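Local coordinates for protein-glutamine deamidase Cif (Burkholderia pseudomallei, PDB 3GQM) that deamidates a glutamine side chain of host NEDD8 to glutamate, which shuts down cullin-RING ubiquitin ligases and so blocks the host cell cycle, at residues Leu61-Asp66 with Gln266-Tyr271; Ala136-Thr141 with Phe255-Tyr260; Asn210-Lys215 with Ala230-Ile235. All blocks are in the same frame, centred on the assembly; numbering follows the deposited sequence.

Contact 1: Leu61-Asp66 with Gln266-Tyr271; sequences LLIARD and QRNAQY
Ile63 and Tyr271 carry most of this contact, and their meeting is apolar. The branch methyl of Ile63 does the touching: its CG2 lies 3.8 Å from Tyr271 CD2, approaching the ring obliquely, while CB stands 4.1 Å from both Tyr271 CD2 and Tyr271 CE2. With CG anti to the backbone N (chi1 171°), the tyrosine ring leaves its helix in the direction of the loop and runs past the isoleucine, so that one ring side follows the residue from its methyl to its carbonyl. At the far end Tyr271 OH comes within 3.6 Å of Ile63 O, a proximity and not a hydrogen bond. The 3-10 turn 62-64, in the loop leading to helix 67-80, thus offers one side chain, Ile63, to residues 266-271; Asp66, at the N-cap of helix 67-80, ends the loop. One helical turn before the tyrosine, Asn268 meets the same isoleucine through its amide oxygen, with OD1 4.1 Å from Ile63 CG2 and the two side chains crossing at about a right angle. The polar atoms of that buried amide have other partners: ND2 donates to the carbonyls of Leu114 and Glu117, and OD1 accepts from Gln264 one turn earlier on the same helix. On the loop side, Leu62 N is held by the carboxylate of Glu117, the residue whose carbonyl also takes Asn268 ND2.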
loop_
_atom_site.group_PDB
_atom_site.type_symbol
_atom_site.label_atom_id
_atom_site.label_comp_id
_atom_site.label_asym_id
_atom_site.label_seq_id
_atom_site.Cartn_x
_atom_site.Cartn_y
_atom_site.Cartn_z
ATOM N N LEU A 61 9.653 -0.304 14.799
ATOM C CA LEU A 61 10.278 -0.471 13.479
ATOM C C LEU A 61 9.746 -1.735 12.904
ATOM O O LEU A 61 9.714 -2.758 13.620
ATOM C CB LEU A 61 11.801 -0.628 13.577
ATOM C CG LEU A 61 12.688 0.625 13.628
ATOM C CD1 LEU A 61 14.110 0.155 13.770
ATOM C CD2 LEU A 61 12.533 1.561 12.374
ATOM N N LEU A 62 9.353 -1.693 11.624
ATOM C CA LEU A 62 8.955 -2.930 10.958
ATOM C C LEU A 62 9.973 -4.051 11.179
ATOM O O LEU A 62 9.590 -5.184 11.525
ATOM C CB LEU A 62 8.663 -2.736 9.454
ATOM C CG LEU A 62 7.999 -3.923 8.706
ATOM C CD1 LEU A 62 7.079 -3.361 7.539
ATOM C CD2 LEU A 62 8.978 -4.964 8.144
ATOM N N ILE A 63 11.263 -3.749 10.988
ATOM C CA ILE A 63 12.265 -4.825 10.981
ATOM C C ILE A 63 12.595 -5.254 12.397
ATOM O O ILE A 63 13.257 -6.236 12.575
ATOM C CB ILE A 63 13.582 -4.435 10.239
ATOM C CG1 ILE A 63 14.150 -3.143 10.856
ATOM C CG2 ILE A 63 13.342 -4.347 8.696
ATOM C CD1 ILE A 63 15.564 -2.836 10.462
ATOM N N ALA A 64 12.142 -4.513 13.401
ATOM C CA ALA A 64 12.315 -4.974 14.776
ATOM C C ALA A 64 11.286 -6.003 15.187
ATOM O O ALA A 64 11.357 -6.501 16.327
ATOM C CB ALA A 64 12.329 -3.809 15.761
ATOM N N ARG A 65 10.332 -6.324 14.295
ATOM C CA ARG A 65 9.311 -7.340 14.582
ATOM C C ARG A 65 9.847 -8.768 14.698
ATOM O O ARG A 65 10.497 -9.288 13.785
ATOM C CB ARG A 65 8.177 -7.325 13.540
ATOM C CG ARG A 65 7.340 -6.037 13.565
ATOM C CD ARG A 65 6.496 -5.927 12.316
ATOM N NE ARG A 65 5.680 -4.708 12.333
ATOM C CZ ARG A 65 4.893 -4.324 11.339
ATOM N NH1 ARG A 65 4.801 -5.060 10.202
ATOM N NH2 ARG A 65 4.189 -3.218 11.486
ATOM N N ASP A 66 9.492 -9.433 15.793
ATOM C CA ASP A 66 9.960 -10.785 16.061
ATOM C C ASP A 66 8.877 -11.740 15.671
ATOM O O ASP A 66 7.845 -11.718 16.291
ATOM C CB ASP A 66 10.201 -10.942 17.561
ATOM C CG ASP A 66 11.057 -12.160 17.904
ATOM O OD1 ASP A 66 11.192 -13.113 17.086
ATOM O OD2 ASP A 66 11.611 -12.136 19.025
ATOM N N GLN A 266 15.727 -1.299 -0.131
ATOM C CA GLN A 266 16.225 -2.594 -0.609
ATOM C C GLN A 266 16.706 -3.392 0.564
ATOM O O GLN A 266 16.408 -4.563 0.693
ATOM C CB GLN A 266 17.394 -2.378 -1.553
ATOM C CG GLN A 266 17.011 -1.773 -2.878
ATOM C CD GLN A 266 18.209 -1.796 -3.805
ATOM O OE1 GLN A 266 19.165 -1.050 -3.616
ATOM N NE2 GLN A 266 18.171 -2.655 -4.791
ATOM N N ARG A 267 17.428 -2.725 1.433
ATOM C CA ARG A 267 17.981 -3.370 2.601
ATOM C C ARG A 267 16.852 -3.889 3.529
ATOM O O ARG A 267 16.881 -5.055 3.952
ATOM C CB ARG A 267 18.951 -2.408 3.321
ATOM C CG ARG A 267 19.888 -3.121 4.259
ATOM C CD ARG A 267 21.054 -2.194 4.739
ATOM N NE ARG A 267 22.113 -2.986 5.401
ATOM C CZ ARG A 267 23.056 -3.731 4.792
ATOM N NH1 ARG A 267 23.161 -3.835 3.468
ATOM N NH2 ARG A 267 23.918 -4.397 5.534
ATOM N N ASN A 268 15.855 -3.065 3.821
ATOM C CA ASN A 268 14.712 -3.547 4.643
ATOM C C ASN A 268 14.021 -4.704 3.992
ATOM O O ASN A 268 13.680 -5.711 4.665
ATOM C CB ASN A 268 13.698 -2.429 4.936
ATOM C CG ASN A 268 14.284 -1.312 5.755
ATOM O OD1 ASN A 268 15.255 -1.528 6.500
ATOM N ND2 ASN A 268 13.695 -0.086 5.651
ATOM N N ALA A 269 13.812 -4.618 2.674
ATOM C CA ALA A 269 13.048 -5.698 2.029
ATOM C C ALA A 269 13.842 -7.008 1.991
ATOM O O ALA A 269 13.250 -8.108 2.056
ATOM C CB ALA A 269 12.574 -5.327 0.627
ATOM N N GLN A 270 15.174 -6.891 1.860
ATOM C CA GLN A 270 16.045 -8.085 1.784
ATOM C C GLN A 270 15.987 -8.799 3.122
ATOM O O GLN A 270 15.824 -10.014 3.177
ATOM C CB GLN A 270 17.511 -7.727 1.430
ATOM N N TYR A 271 16.118 -8.030 4.184
ATOM C CA TYR A 271 16.001 -8.560 5.511
ATOM C C TYR A 271 14.690 -9.358 5.665
ATOM O O TYR A 271 14.707 -10.545 6.033
ATOM C CB TYR A 271 16.099 -7.438 6.550
ATOM C CG TYR A 271 15.757 -7.939 7.935
ATOM C CD1 TYR A 271 16.745 -8.464 8.769
ATOM C CD2 TYR A 271 14.431 -7.950 8.378
ATOM C CE1 TYR A 271 16.425 -8.961 10.016
ATOM C CE2 TYR A 271 14.101 -8.442 9.610
ATOM C CZ TYR A 271 15.094 -8.946 10.426
ATOM O OH TYR A 271 14.746 -9.416 11.661
#

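Contact 2: Ala136-Thr141 with Phe255-Tyr260; sequences AEHVNT and FASHEY
Phe255, where the segment 255-260 begins, places the edge of its ring against His138: CE2 lies 3.8 Å from His138 CB, which sits close to the plane of the phenyl ring. The two rings form an offset edge-to-face pair, with the phenylalanine edge turned toward the imidazole face, centroids 5.8 Å apart and planes at 65°. Ala256 points away, as expected of an extended strand. Ser257 again points toward the helix and supplies the one hydrogen bond of the contact. Its OG meets His138 NE2 at 2.6 Å, in the plane of the imidazole and nearly straight at 164°; either group could be the donor. A chi1 of -175° carries the imidazole outward from the helix to the strand, where aromatic edge and hydroxyl together limit its rotation. His258 points away in turn, and its ND1 donates to Glu259 O at 2.6 Å, on a lone pair in the carbonyl plane. This is helix-on-sheet packing in a Cif-family fold, grouped with the clan CA peptidases; the Phe255 side chain is about 12 Å from that of His159, an inferred active-site residue, so the contact is near the site but not part of it. Helix 135-139 thus lies over one face of the antiparallel sheet, at its outermost strand 253-260, which pairs with strand 147-154, where Phe255 and Ser257 both touch Val150.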
loop_
_atom_site.group_PDB
_atom_site.type_symbol
_atom_site.label_atom_id
_atom_site.label_comp_id
_atom_site.label_asym_id
_atom_site.label_seq_id
_atom_site.Cartn_x
_atom_site.Cartn_y
_atom_site.Cartn_z
ATOM N N ALA A 136 -0.758 17.813 -7.836
ATOM C CA ALA A 136 0.226 18.493 -8.688
ATOM C C ALA A 136 0.984 19.557 -7.923
ATOM O O ALA A 136 2.190 19.673 -8.071
ATOM C CB ALA A 136 -0.405 19.092 -9.938
ATOM N N GLU A 137 0.269 20.295 -7.081
ATOM C CA GLU A 137 0.853 21.382 -6.321
ATOM C C GLU A 137 1.930 20.779 -5.456
ATOM O O GLU A 137 3.086 21.232 -5.470
ATOM C CB GLU A 137 -0.199 22.057 -5.424
ATOM C CG GLU A 137 0.307 23.323 -4.774
ATOM C CD GLU A 137 -0.710 24.032 -3.871
ATOM O OE1 GLU A 137 -1.855 23.539 -3.704
ATOM O OE2 GLU A 137 -0.337 25.098 -3.320
ATOM N N HIS A 138 1.542 19.734 -4.724
ATOM C CA HIS A 138 2.459 19.082 -3.800
ATOM C C HIS A 138 3.701 18.476 -4.470
ATOM O O HIS A 138 4.819 18.753 -4.047
ATOM C CB HIS A 138 1.741 18.053 -2.931
ATOM C CG HIS A 138 2.634 17.455 -1.897
ATOM N ND1 HIS A 138 3.046 18.154 -0.784
ATOM C CD2 HIS A 138 3.253 16.253 -1.841
ATOM C CE1 HIS A 138 3.857 17.397 -0.069
ATOM N NE2 HIS A 138 3.992 16.236 -0.685
ATOM N N VAL A 139 3.507 17.693 -5.529
ATOM C CA VAL A 139 4.635 17.064 -6.239
ATOM C C VAL A 139 5.611 18.117 -6.745
ATOM O O VAL A 139 6.823 17.926 -6.682
ATOM C CB VAL A 139 4.188 16.134 -7.434
ATOM C CG1 VAL A 139 5.411 15.558 -8.183
ATOM C CG2 VAL A 139 3.315 14.973 -6.940
ATOM N N ASN A 140 5.083 19.245 -7.212
ATOM C CA ASN A 140 5.937 20.325 -7.686
ATOM C C ASN A 140 6.827 20.944 -6.618
ATOM O O ASN A 140 7.729 21.690 -6.958
ATOM C CB ASN A 140 5.115 21.421 -8.354
ATOM C CG ASN A 140 4.598 21.001 -9.705
ATOM O OD1 ASN A 140 5.132 20.069 -10.337
ATOM N ND2 ASN A 140 3.542 21.672 -10.164
ATOM N N THR A 141 6.578 20.634 -5.343
ATOM C CA THR A 141 7.447 21.112 -4.268
ATOM C C THR A 141 8.525 20.095 -3.857
ATOM O O THR A 141 9.428 20.426 -3.101
ATOM C CB THR A 141 6.634 21.563 -3.033
ATOM O OG1 THR A 141 6.227 20.414 -2.264
ATOM C CG2 THR A 141 5.403 22.361 -3.468
ATOM N N PHE A 255 -3.639 13.074 1.841
ATOM C CA PHE A 255 -2.417 12.353 1.474
ATOM C C PHE A 255 -1.197 12.924 2.156
ATOM O O PHE A 255 -1.197 14.081 2.556
ATOM C CB PHE A 255 -2.227 12.270 -0.041
ATOM C CG PHE A 255 -2.111 13.614 -0.734
ATOM C CD1 PHE A 255 -3.229 14.205 -1.339
ATOM C CD2 PHE A 255 -0.885 14.268 -0.800
ATOM C CE1 PHE A 255 -3.111 15.443 -2.026
ATOM C CE2 PHE A 255 -0.741 15.506 -1.466
ATOM C CZ PHE A 255 -1.849 16.107 -2.075
ATOM N N ALA A 256 -0.171 12.091 2.317
ATOM C CA ALA A 256 1.042 12.486 3.010
ATOM C C ALA A 256 2.209 11.961 2.215
ATOM O O ALA A 256 2.122 10.878 1.666
ATOM C CB ALA A 256 1.044 11.869 4.420
ATOM N N SER A 257 3.312 12.700 2.143
ATOM C CA SER A 257 4.482 12.192 1.406
ATOM C C SER A 257 5.661 12.108 2.355
ATOM O O SER A 257 5.637 12.724 3.403
ATOM C CB SER A 257 4.832 13.043 0.173
ATOM O OG SER A 257 5.279 14.316 0.587
ATOM N N HIS A 258 6.665 11.324 2.007
ATOM C CA HIS A 258 7.797 11.119 2.898
ATOM C C HIS A 258 8.948 10.647 2.045
ATOM O O HIS A 258 8.818 9.674 1.290
ATOM C CB HIS A 258 7.447 10.009 3.888
ATOM C CG HIS A 258 8.360 9.934 5.061
ATOM N ND1 HIS A 258 9.699 9.637 4.943
ATOM C CD2 HIS A 258 8.127 10.102 6.390
ATOM C CE1 HIS A 258 10.259 9.638 6.145
ATOM N NE2 HIS A 258 9.329 9.923 7.037
ATOM N N GLU A 259 10.108 11.262 2.223
ATOM C CA GLU A 259 11.283 10.801 1.501
ATOM C C GLU A 259 11.680 9.400 1.926
ATOM O O GLU A 259 11.367 8.949 3.055
ATOM C CB GLU A 259 12.491 11.745 1.691
ATOM C CG GLU A 259 12.925 11.928 3.132
ATOM C CD GLU A 259 14.012 13.006 3.257
ATOM O OE1 GLU A 259 15.131 12.742 2.794
ATOM O OE2 GLU A 259 13.742 14.122 3.779
ATOM N N TYR A 260 12.381 8.723 1.023
ATOM C CA TYR A 260 13.042 7.485 1.382
ATOM C C TYR A 260 14.376 7.353 0.680
ATOM O O TYR A 260 14.596 7.898 -0.429
ATOM C CB TYR A 260 12.132 6.256 1.120
ATOM C CG TYR A 260 11.859 5.888 -0.340
ATOM C CD1 TYR A 260 12.704 5.000 -1.041
ATOM C CD2 TYR A 260 10.755 6.443 -1.016
ATOM C CE1 TYR A 260 12.452 4.651 -2.371
ATOM C CE2 TYR A 260 10.487 6.101 -2.347
ATOM C CZ TYR A 260 11.314 5.189 -3.011
ATOM O OH TYR A 260 11.016 4.905 -4.304
#

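Contact 3: Asn210-Lys215 with Ala230-Ile235; sequences NQLLSK and ASILQI
The last turns of helix 206-212 and helix 222-233 come together with Leu212 and Ile232 as their closest backbone positions, CA to CA 8.6 Å, a spacing filled by aliphatic side chains. Leu212 reaches across with one branch. A chi1 of 168° swings its CG beside the carbonyl carbon and out toward the second helix, and CD2 is the methyl that arrives, 3.6 Å from Ile232 CD1. The isoleucine answers with the end of its longer arm, whose extended chain (chi2 179°) also brings CD1 to 3.7 Å from Leu212 CB; its CG2 grazes the same leucine methyl at 4.1 Å. Leu233 joins from another direction, its side chain at about a right angle to that of Leu212, with CD1 4.1 Å from Leu212 CD2. One methyl is thereby set between two neighbours of the opposite helix. Where helix 206-212 ends, Ser214 turns back on it: both its N and its OG reach Gln211 O from the same face of the carbonyl plane, OG at 2.8 Å. Leu233 also adjoins the inferred active site, since its side chain is about 4 Å from those of Gln179 and His159, and its carbonyl accepts from Gln179 NE2. With all three touching residues buried and no hydrogen bond across, cohesion between the segments is apolar, and it bears on the inferred site through Leu233.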
loop_
_atom_site.group_PDB
_atom_site.type_symbol
_atom_site.label_atom_id
_atom_site.label_comp_id
_atom_site.label_asym_id
_atom_site.label_seq_id
_atom_site.Cartn_x
_atom_site.Cartn_y
_atom_site.Cartn_z
ATOM N N ASN A 210 -3.253 13.513 -10.851
ATOM C CA ASN A 210 -3.696 14.828 -10.414
ATOM C C ASN A 210 -5.215 15.005 -10.531
ATOM O O ASN A 210 -5.856 15.558 -9.623
ATOM C CB ASN A 210 -2.999 15.943 -11.148
ATOM C CG ASN A 210 -3.321 17.274 -10.523
ATOM O OD1 ASN A 210 -3.131 17.451 -9.296
ATOM N ND2 ASN A 210 -3.903 18.192 -11.314
ATOM N N GLN A 211 -5.786 14.488 -11.618
ATOM C CA GLN A 211 -7.240 14.527 -11.841
ATOM C C GLN A 211 -8.002 13.639 -10.872
ATOM O O GLN A 211 -9.036 14.065 -10.298
ATOM C CB GLN A 211 -7.588 14.097 -13.287
ATOM C CG GLN A 211 -7.311 15.171 -14.312
ATOM C CD GLN A 211 -7.120 14.615 -15.739
ATOM O OE1 GLN A 211 -6.119 14.897 -16.394
ATOM N NE2 GLN A 211 -8.080 13.836 -16.216
ATOM N N LEU A 212 -7.528 12.399 -10.701
ATOM C CA LEU A 212 -8.113 11.478 -9.741
ATOM C C LEU A 212 -8.165 12.096 -8.364
ATOM O O LEU A 212 -9.162 11.983 -7.656
ATOM C CB LEU A 212 -7.340 10.130 -9.674
ATOM C CG LEU A 212 -7.681 9.197 -8.508
ATOM C CD1 LEU A 212 -9.230 8.995 -8.343
ATOM C CD2 LEU A 212 -6.979 7.796 -8.642
ATOM N N LEU A 213 -7.078 12.724 -7.971
ATOM C CA LEU A 213 -6.901 13.138 -6.607
ATOM C C LEU A 213 -7.509 14.528 -6.386
ATOM O O LEU A 213 -7.347 15.095 -5.354
ATOM C CB LEU A 213 -5.396 13.079 -6.212
ATOM C CG LEU A 213 -4.801 11.819 -5.465
ATOM C CD1 LEU A 213 -5.487 10.558 -5.736
ATOM C CD2 LEU A 213 -3.270 11.603 -5.638
ATOM N N SER A 214 -8.258 15.082 -7.313
ATOM C CA SER A 214 -8.699 16.451 -7.066
ATOM C C SER A 214 -10.062 16.438 -6.412
ATOM O O SER A 214 -10.789 15.430 -6.439
ATOM C CB SER A 214 -8.753 17.245 -8.365
ATOM O OG SER A 214 -9.618 16.602 -9.267
ATOM N N LYS A 215 -10.423 17.581 -5.848
ATOM C CA LYS A 215 -11.781 17.752 -5.359
ATOM C C LYS A 215 -12.783 17.542 -6.486
ATOM O O LYS A 215 -13.798 16.910 -6.306
ATOM C CB LYS A 215 -11.950 19.157 -4.777
ATOM C CG LYS A 215 -11.510 19.227 -3.365
ATOM N N ALA A 230 -9.980 2.900 -13.680
ATOM C CA ALA A 230 -9.497 1.686 -14.328
ATOM C C ALA A 230 -8.050 1.859 -14.743
ATOM O O ALA A 230 -7.284 0.918 -14.692
ATOM C CB ALA A 230 -10.314 1.364 -15.562
ATOM N N SER A 231 -7.697 3.049 -15.200
ATOM C CA SER A 231 -6.357 3.270 -15.737
ATOM C C SER A 231 -5.272 3.290 -14.650
ATOM O O SER A 231 -4.185 2.747 -14.829
ATOM C CB SER A 231 -6.353 4.536 -16.585
ATOM O OG SER A 231 -5.046 4.976 -16.762
ATOM N N ILE A 232 -5.594 3.875 -13.501
ATOM C CA ILE A 232 -4.664 4.039 -12.444
ATOM C C ILE A 232 -4.678 2.812 -11.497
ATOM O O ILE A 232 -3.652 2.413 -11.008
ATOM C CB ILE A 232 -5.020 5.329 -11.644
ATOM C CG1 ILE A 232 -4.921 6.562 -12.550
ATOM C CG2 ILE A 232 -4.102 5.502 -10.445
ATOM C CD1 ILE A 232 -5.304 7.943 -11.807
ATOM N N LEU A 233 -5.850 2.248 -11.226
ATOM C CA LEU A 233 -6.019 1.339 -10.083
ATOM C C LEU A 233 -6.529 -0.051 -10.457
ATOM O O LEU A 233 -6.616 -0.914 -9.591
ATOM C CB LEU A 233 -6.925 1.981 -8.981
ATOM C CG LEU A 233 -6.368 3.293 -8.361
ATOM C CD1 LEU A 233 -7.351 3.922 -7.391
ATOM C CD2 LEU A 233 -4.971 3.118 -7.679
ATOM N N GLN A 234 -6.865 -0.300 -11.726
ATOM C CA GLN A 234 -7.405 -1.634 -12.042
ATOM C C GLN A 234 -6.354 -2.419 -12.837
ATOM O O GLN A 234 -5.720 -1.883 -13.746
ATOM C CB GLN A 234 -8.736 -1.535 -12.808
ATOM C CG GLN A 234 -9.605 -2.760 -12.700
ATOM C CD GLN A 234 -9.260 -3.851 -13.699
ATOM O OE1 GLN A 234 -8.869 -3.567 -14.841
ATOM N NE2 GLN A 234 -9.438 -5.122 -13.280
ATOM N N ILE A 235 -6.198 -3.681 -12.471
ATOM C CA ILE A 235 -5.063 -4.483 -12.844
ATOM C C ILE A 235 -4.992 -4.731 -14.356
ATOM O O ILE A 235 -3.927 -4.899 -14.895
ATOM C CB ILE A 235 -5.027 -5.810 -12.001
ATOM C CG1 ILE A 235 -3.564 -6.304 -11.816
ATOM C CG2 ILE A 235 -6.084 -6.866 -12.535
ATOM C CD1 ILE A 235 -3.417 -7.696 -11.208
#

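Overall arrangement
From the N terminus, the chain first enters contact 1 at the loop 61-66, whose partner lies in the last helix, 262-273; this closure encloses the sheet and the other two contacts. Contact 2 opens at helix 135-139 and closes at strand 253-260, just before that last helix. Nested inside it, contact 3 joins helix 206-212 to helix 222-233 over a short span, so the three loops nest without crossing. Contacts 2 and 3 touch through Ala136 N and Asn210 OD1, probably hydrogen-bonded, linking helix 135-139 with helix 206-212. Contacts 1 and 3 lie on opposite sides of the chain's centre, their centres about 30 Å apart.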